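Local structure of cobalamin biosynthesis protein CobN (Mycobacterium tuberculosis, 7C6O) at residues N593-G598 against W886-M891; A822-S827 against N841-D846. The protein is the large, catalytic subunit of cobaltochelatase, the enzyme that inserts cobalt into the corrin ring during cobalamin biosynthesis. All blocks are in the same frame, centred on the assembly; numbering follows the deposited sequence.

Contact 1: residues N593-G598 against W886-M891; sequences NDPGEG and WGTSAM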
loop_
_atom_site.group_PDB
_atom_site.type_symbol
_atom_site.label_atom_id
_atom_site.label_comp_id
_atom_site.label_asym_id
_atom_site.label_seq_id
_atom_site.Cartn_x
_atom_site.Cartn_y
_atom_site.Cartn_z
ATOM N N ASN A 593 3.994 -4.346 -8.787
ATOM C CA ASN A 593 3.009 -5.256 -8.216
ATOM C C ASN A 593 3.106 -5.357 -6.697
ATOM O O ASN A 593 2.598 -6.319 -6.113
ATOM C CB ASN A 593 3.120 -6.644 -8.852
ATOM C CG ASN A 593 4.395 -7.365 -8.475
ATOM O OD1 ASN A 593 5.468 -7.048 -8.982
ATOM N ND2 ASN A 593 4.282 -8.357 -7.600
ATOM N N ASP A 594 3.720 -4.370 -6.039
ATOM C CA ASP A 594 3.711 -4.256 -4.580
ATOM C C ASP A 594 3.029 -2.947 -4.184
ATOM O O ASP A 594 3.666 -2.047 -3.617
ATOM C CB ASP A 594 5.125 -4.329 -4.006
ATOM C CG ASP A 594 5.702 -5.734 -4.050
ATOM O OD1 ASP A 594 4.979 -6.671 -4.454
ATOM O OD2 ASP A 594 6.881 -5.902 -3.676
ATOM N N PRO A 595 1.723 -2.816 -4.454
ATOM C CA PRO A 595 1.058 -1.522 -4.217
ATOM C C PRO A 595 1.018 -1.102 -2.759
ATOM O O PRO A 595 1.168 0.091 -2.465
ATOM C CB PRO A 595 -0.353 -1.754 -4.773
ATOM C CG PRO A 595 -0.547 -3.230 -4.705
ATOM C CD PRO A 595 0.791 -3.825 -4.986
ATOM N N GLY A 596 0.808 -2.040 -1.836
ATOM C CA GLY A 596 0.666 -1.663 -0.438
ATOM C C GLY A 596 1.932 -1.053 0.133
ATOM O O GLY A 596 1.897 -0.010 0.793
ATOM N N GLU A 597 3.072 -1.693 -0.122
ATOM C CA GLU A 597 4.324 -1.192 0.427
ATOM C C GLU A 597 4.713 0.140 -0.208
ATOM O O GLU A 597 5.235 1.029 0.473
ATOM C CB GLU A 597 5.423 -2.236 0.242
ATOM C CG GLU A 597 5.110 -3.584 0.897
ATOM C CD GLU A 597 4.307 -4.519 -0.002
ATOM O OE1 GLU A 597 3.685 -4.043 -0.976
ATOM O OE2 GLU A 597 4.304 -5.741 0.265
ATOM N N GLY A 598 4.459 0.302 -1.508
ATOM C CA GLY A 598 4.728 1.584 -2.141
ATOM C C GLY A 598 3.830 2.682 -1.609
ATOM O O GLY A 598 4.268 3.820 -1.415
ATOM N N TRP A 886 -3.496 -8.789 4.153
ATOM C CA TRP A 886 -2.566 -7.695 3.918
ATOM C C TRP A 886 -3.192 -6.625 3.032
ATOM O O TRP A 886 -4.022 -6.915 2.165
ATOM C CB TRP A 886 -1.281 -8.193 3.253
ATOM C CG TRP A 886 -0.470 -9.130 4.086
ATOM C CD1 TRP A 886 -0.494 -9.257 5.444
ATOM C CD2 TRP A 886 0.489 -10.082 3.609
ATOM N NE1 TRP A 886 0.395 -10.228 5.843
ATOM C CE2 TRP A 886 1.011 -10.749 4.735
ATOM C CE3 TRP A 886 0.954 -10.436 2.339
ATOM C CZ2 TRP A 886 1.977 -11.749 4.629
ATOM C CZ3 TRP A 886 1.914 -11.428 2.235
ATOM C CH2 TRP A 886 2.416 -12.072 3.374
ATOM N N GLY A 887 -2.756 -5.382 3.237
ATOM C CA GLY A 887 -3.253 -4.293 2.414
ATOM C C GLY A 887 -2.807 -4.401 0.968
ATOM O O GLY A 887 -3.579 -4.115 0.047
ATOM N N THR A 888 -1.556 -4.819 0.746
ATOM C CA THR A 888 -1.066 -4.955 -0.620
ATOM C C THR A 888 -1.866 -5.999 -1.390
ATOM O O THR A 888 -2.083 -5.847 -2.597
ATOM C CB THR A 888 0.434 -5.285 -0.613
ATOM O OG1 THR A 888 0.978 -5.086 -1.923
ATOM C CG2 THR A 888 0.694 -6.724 -0.174
ATOM N N SER A 889 -2.354 -7.037 -0.701
ATOM C CA SER A 889 -3.186 -8.042 -1.353
ATOM C C SER A 889 -4.538 -7.467 -1.750
ATOM O O SER A 889 -5.038 -7.742 -2.847
ATOM C CB SER A 889 -3.376 -9.243 -0.427
ATOM O OG SER A 889 -2.129 -9.815 -0.068
ATOM N N ALA A 890 -5.153 -6.678 -0.867
ATOM C CA ALA A 890 -6.417 -6.042 -1.216
ATOM C C ALA A 890 -6.255 -5.109 -2.407
ATOM O O ALA A 890 -7.177 -4.968 -3.216
ATOM C CB ALA A 890 -6.977 -5.280 -0.014
ATOM N N MET A 891 -5.088 -4.482 -2.545
ATOM C CA MET A 891 -4.860 -3.590 -3.675
ATOM C C MET A 891 -4.558 -4.353 -4.960
ATOM O O MET A 891 -4.870 -3.863 -6.051
ATOM C CB MET A 891 -3.722 -2.625 -3.352
ATOM C CG MET A 891 -4.033 -1.673 -2.211
ATOM S SD MET A 891 -2.608 -0.668 -1.772
ATOM C CE MET A 891 -3.378 0.546 -0.698
#
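Thr888 meets the first turn of helix 595-604 with its hydroxyl, which takes part in two hydrogen bonds at once. It accepts the backbone N-H of Gly596, with Gly596 N 3.1 Å from Thr888 OG1 and an N-H...O angle of 157°, and it donates to the carboxylate of Glu597, with Thr888 OG1 also 3.1 Å from Glu597 OE1. The carboxylate oxygen is approached on its syn side, 29° out of the plane. OG1 stands anti to the Thr888 backbone N (chi1 -166°), which carries it across to Gly596, while CG2 lies against Glu597 OE2 at 3.8 Å. The Glu597 chain is bent about its CB-CG bond, which brings OE1 back to the hydroxyl.

Next to this, the proline ring and the methionine slide past each other in opposite directions, Pro595 CG lying 3.5 Å from Met891 CB. The extended thioether then runs on to the glycine, placing Met891 SD 3.7 Å from Gly596 CA. Having no side chain, Gly596 lets the two helices close to 3.7 Å between its CA and that of Thr888.

Further out, Asp594 precedes the helix without capping it; its carboxylate instead forms a salt bridge with Arg892, which also hydrogen-bonds the carbonyl of Asn593, so helix 887-893 also grips the residues just ahead of helix 595-604. Lys557 forms long, weak ion pairs with Asp594 and Glu597. The buried hydroxyl thus has both a donor and an acceptor, and it satisfies an N-H of the first helical turn, which has no carbonyl of its own helix to bind.

Contact 2: residues A822-S827 against N841-D846; sequences AGPSGS and NFYSVD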
loop_
_atom_site.group_PDB
_atom_site.type_symbol
_atom_site.label_atom_id
_atom_site.label_comp_id
_atom_site.label_asym_id
_atom_site.label_seq_id
_atom_site.Cartn_x
_atom_site.Cartn_y
_atom_site.Cartn_z
ATOM N N ALA A 822 0.848 9.535 -12.815
ATOM C CA ALA A 822 0.376 8.413 -12.021
ATOM C C ALA A 822 -0.216 7.326 -12.913
ATOM O O ALA A 822 -0.512 7.541 -14.091
ATOM C CB ALA A 822 -0.666 8.872 -11.001
ATOM N N GLY A 823 -0.381 6.145 -12.328
ATOM C CA GLY A 823 -0.949 5.015 -13.020
ATOM C C GLY A 823 -1.378 3.937 -12.048
ATOM O O GLY A 823 -1.049 3.979 -10.859
ATOM N N PRO A 824 -2.132 2.956 -12.529
ATOM C CA PRO A 824 -2.570 1.866 -11.650
ATOM C C PRO A 824 -1.407 0.972 -11.246
ATOM O O PRO A 824 -0.333 0.981 -11.852
ATOM C CB PRO A 824 -3.584 1.099 -12.509
ATOM C CG PRO A 824 -3.967 2.049 -13.601
ATOM C CD PRO A 824 -2.736 2.859 -13.866
ATOM N N SER A 825 -1.647 0.182 -10.201
ATOM C CA SER A 825 -0.669 -0.762 -9.681
ATOM C C SER A 825 -1.296 -2.148 -9.591
ATOM O O SER A 825 -2.518 -2.300 -9.583
ATOM C CB SER A 825 -0.149 -0.327 -8.306
ATOM O OG SER A 825 -1.220 -0.114 -7.403
ATOM N N GLY A 826 -0.442 -3.158 -9.522
ATOM C CA GLY A 826 -0.868 -4.537 -9.507
ATOM C C GLY A 826 0.029 -5.371 -10.394
ATOM O O GLY A 826 1.057 -4.908 -10.887
ATOM N N SER A 827 -0.378 -6.625 -10.607
ATOM C CA SER A 827 0.435 -7.580 -11.350
ATOM C C SER A 827 -0.004 -7.627 -12.803
ATOM O O SER A 827 -1.178 -7.923 -13.075
ATOM C CB SER A 827 0.328 -8.967 -10.731
ATOM O OG SER A 827 0.874 -9.949 -11.602
ATOM N N ASN A 841 4.190 7.126 -10.865
ATOM C CA ASN A 841 3.955 7.229 -9.423
ATOM C C ASN A 841 2.583 6.631 -9.136
ATOM O O ASN A 841 1.568 7.328 -9.150
ATOM C CB ASN A 841 4.053 8.685 -8.980
ATOM C CG ASN A 841 3.835 8.860 -7.492
ATOM O OD1 ASN A 841 3.910 7.901 -6.725
ATOM N ND2 ASN A 841 3.567 10.094 -7.075
ATOM N N PHE A 842 2.543 5.328 -8.856
ATOM C CA PHE A 842 1.273 4.628 -8.984
ATOM C C PHE A 842 0.299 4.984 -7.860
ATOM O O PHE A 842 0.679 5.444 -6.779
ATOM C CB PHE A 842 1.468 3.099 -9.076
ATOM C CG PHE A 842 2.132 2.435 -7.874
ATOM C CD1 PHE A 842 1.587 2.508 -6.599
ATOM C CD2 PHE A 842 3.253 1.639 -8.060
ATOM C CE1 PHE A 842 2.188 1.860 -5.526
ATOM C CE2 PHE A 842 3.856 0.982 -6.996
ATOM C CZ PHE A 842 3.325 1.093 -5.731
ATOM N N TYR A 843 -0.985 4.796 -8.155
ATOM C CA TYR A 843 -2.051 4.781 -7.167
ATOM C C TYR A 843 -2.573 3.354 -7.039
ATOM O O TYR A 843 -2.114 2.439 -7.728
ATOM C CB TYR A 843 -3.163 5.765 -7.546
ATOM C CG TYR A 843 -3.781 5.551 -8.913
ATOM C CD1 TYR A 843 -4.838 4.664 -9.091
ATOM C CD2 TYR A 843 -3.327 6.257 -10.022
ATOM C CE1 TYR A 843 -5.415 4.475 -10.336
ATOM C CE2 TYR A 843 -3.902 6.076 -11.271
ATOM C CZ TYR A 843 -4.946 5.186 -11.420
ATOM O OH TYR A 843 -5.521 5.003 -12.660
ATOM N N SER A 844 -3.542 3.154 -6.143
ATOM C CA SER A 844 -4.027 1.810 -5.873
ATOM C C SER A 844 -5.524 1.765 -6.138
ATOM O O SER A 844 -5.945 1.710 -7.303
ATOM C CB SER A 844 -3.651 1.370 -4.454
ATOM O OG SER A 844 -4.084 2.309 -3.485
ATOM N N VAL A 845 -6.360 1.770 -5.099
ATOM C CA VAL A 845 -7.780 1.481 -5.241
ATOM C C VAL A 845 -8.598 2.482 -4.439
ATOM O O VAL A 845 -8.094 3.163 -3.543
ATOM C CB VAL A 845 -8.118 0.042 -4.784
ATOM C CG1 VAL A 845 -7.378 -0.979 -5.635
ATOM C CG2 VAL A 845 -7.790 -0.143 -3.306
ATOM N N ASP A 846 -9.873 2.567 -4.785
ATOM C CA ASP A 846 -10.852 3.246 -3.948
ATOM C C ASP A 846 -11.073 2.380 -2.718
ATOM O O ASP A 846 -11.640 1.287 -2.842
ATOM C CB ASP A 846 -12.159 3.462 -4.719
ATOM C CG ASP A 846 -13.247 4.124 -3.881
ATOM O OD1 ASP A 846 -13.004 4.469 -2.707
ATOM O OD2 ASP A 846 -14.365 4.301 -4.411
HETATM O O HOH W 1 -4.704 -0.013 -9.238
#
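Gly823 and Tyr843 are joined through their backbones: Tyr843 N donates to Gly823 O at 2.8 Å, with the donor tilted 19° from the carbonyl plane. The same carbonyl oxygen receives the CA-H of Phe842, 3.1 Å from Gly823 O to Phe842 CA, and lies over one face of the Tyr843 ring. Two residues along, Ser825 uses its hydroxyl to bind the carbonyl of the same tyrosine. Its OG donates to Tyr843 O at 2.7 Å, held between the backbone N and the carbonyl carbon of its own residue (chi1 54°). Ser825 N makes a poor angle with that carbonyl and gives its hydrogen to a water instead, which can donate to Ser844 O, 2.9 Å away, though other acceptors compete for its protons.

The aromatic rings pack around these bonds. Ser825 CB sits over a face of Phe842, 3.9 Å from the ring centroid, in a CH-pi contact. Pro824 lies alongside Tyr843 and points the same way; its CA stands 4.2 Å from the centroid of the Tyr843 ring, 17° off the normal, while Ala822 CB touches the ring at its edge. The phenol OH is satisfied by the carbonyl of Ala262, and Phe317 stacks on the ring. Lys602 from helix 595-604 binds both Asn841 OD1 and the Phe842 carbonyl, and the backbone of Asn841 pairs with Pro821.

One direct backbone bond, a serine hydroxyl and a bridging water thus join the two segments. Both belong to the long connection between helices 807-815 and 853-874, and their pairing closes an irregular loop within the CobN/magnesium chelatase family region.

How the contacts relate
The two contacts adjoin near the middle of the chain, their centres 10 Å apart, and contact 2 is nested along the sequence within the long excursion closed by contact 1. Pro595 and Met891 each face both: Pro595 CB lies 3.2 Å from Ser825 OG, and Met891 CE 3.4 Å from Ser844 OG. Asn593 CB also packs on the carbonyl oxygen of Gly826, 3.4 Å from Gly826 O, and Gly826 is backbone-bonded to Val592. Helix 595-604 thus serves both contacts, its start meeting 886-891 and its Lys602 reaching 841-846. The sodium ion at Asp125 and Ser127 belongs to neither contact, and no corrin or cobalt is bound to mark the active site.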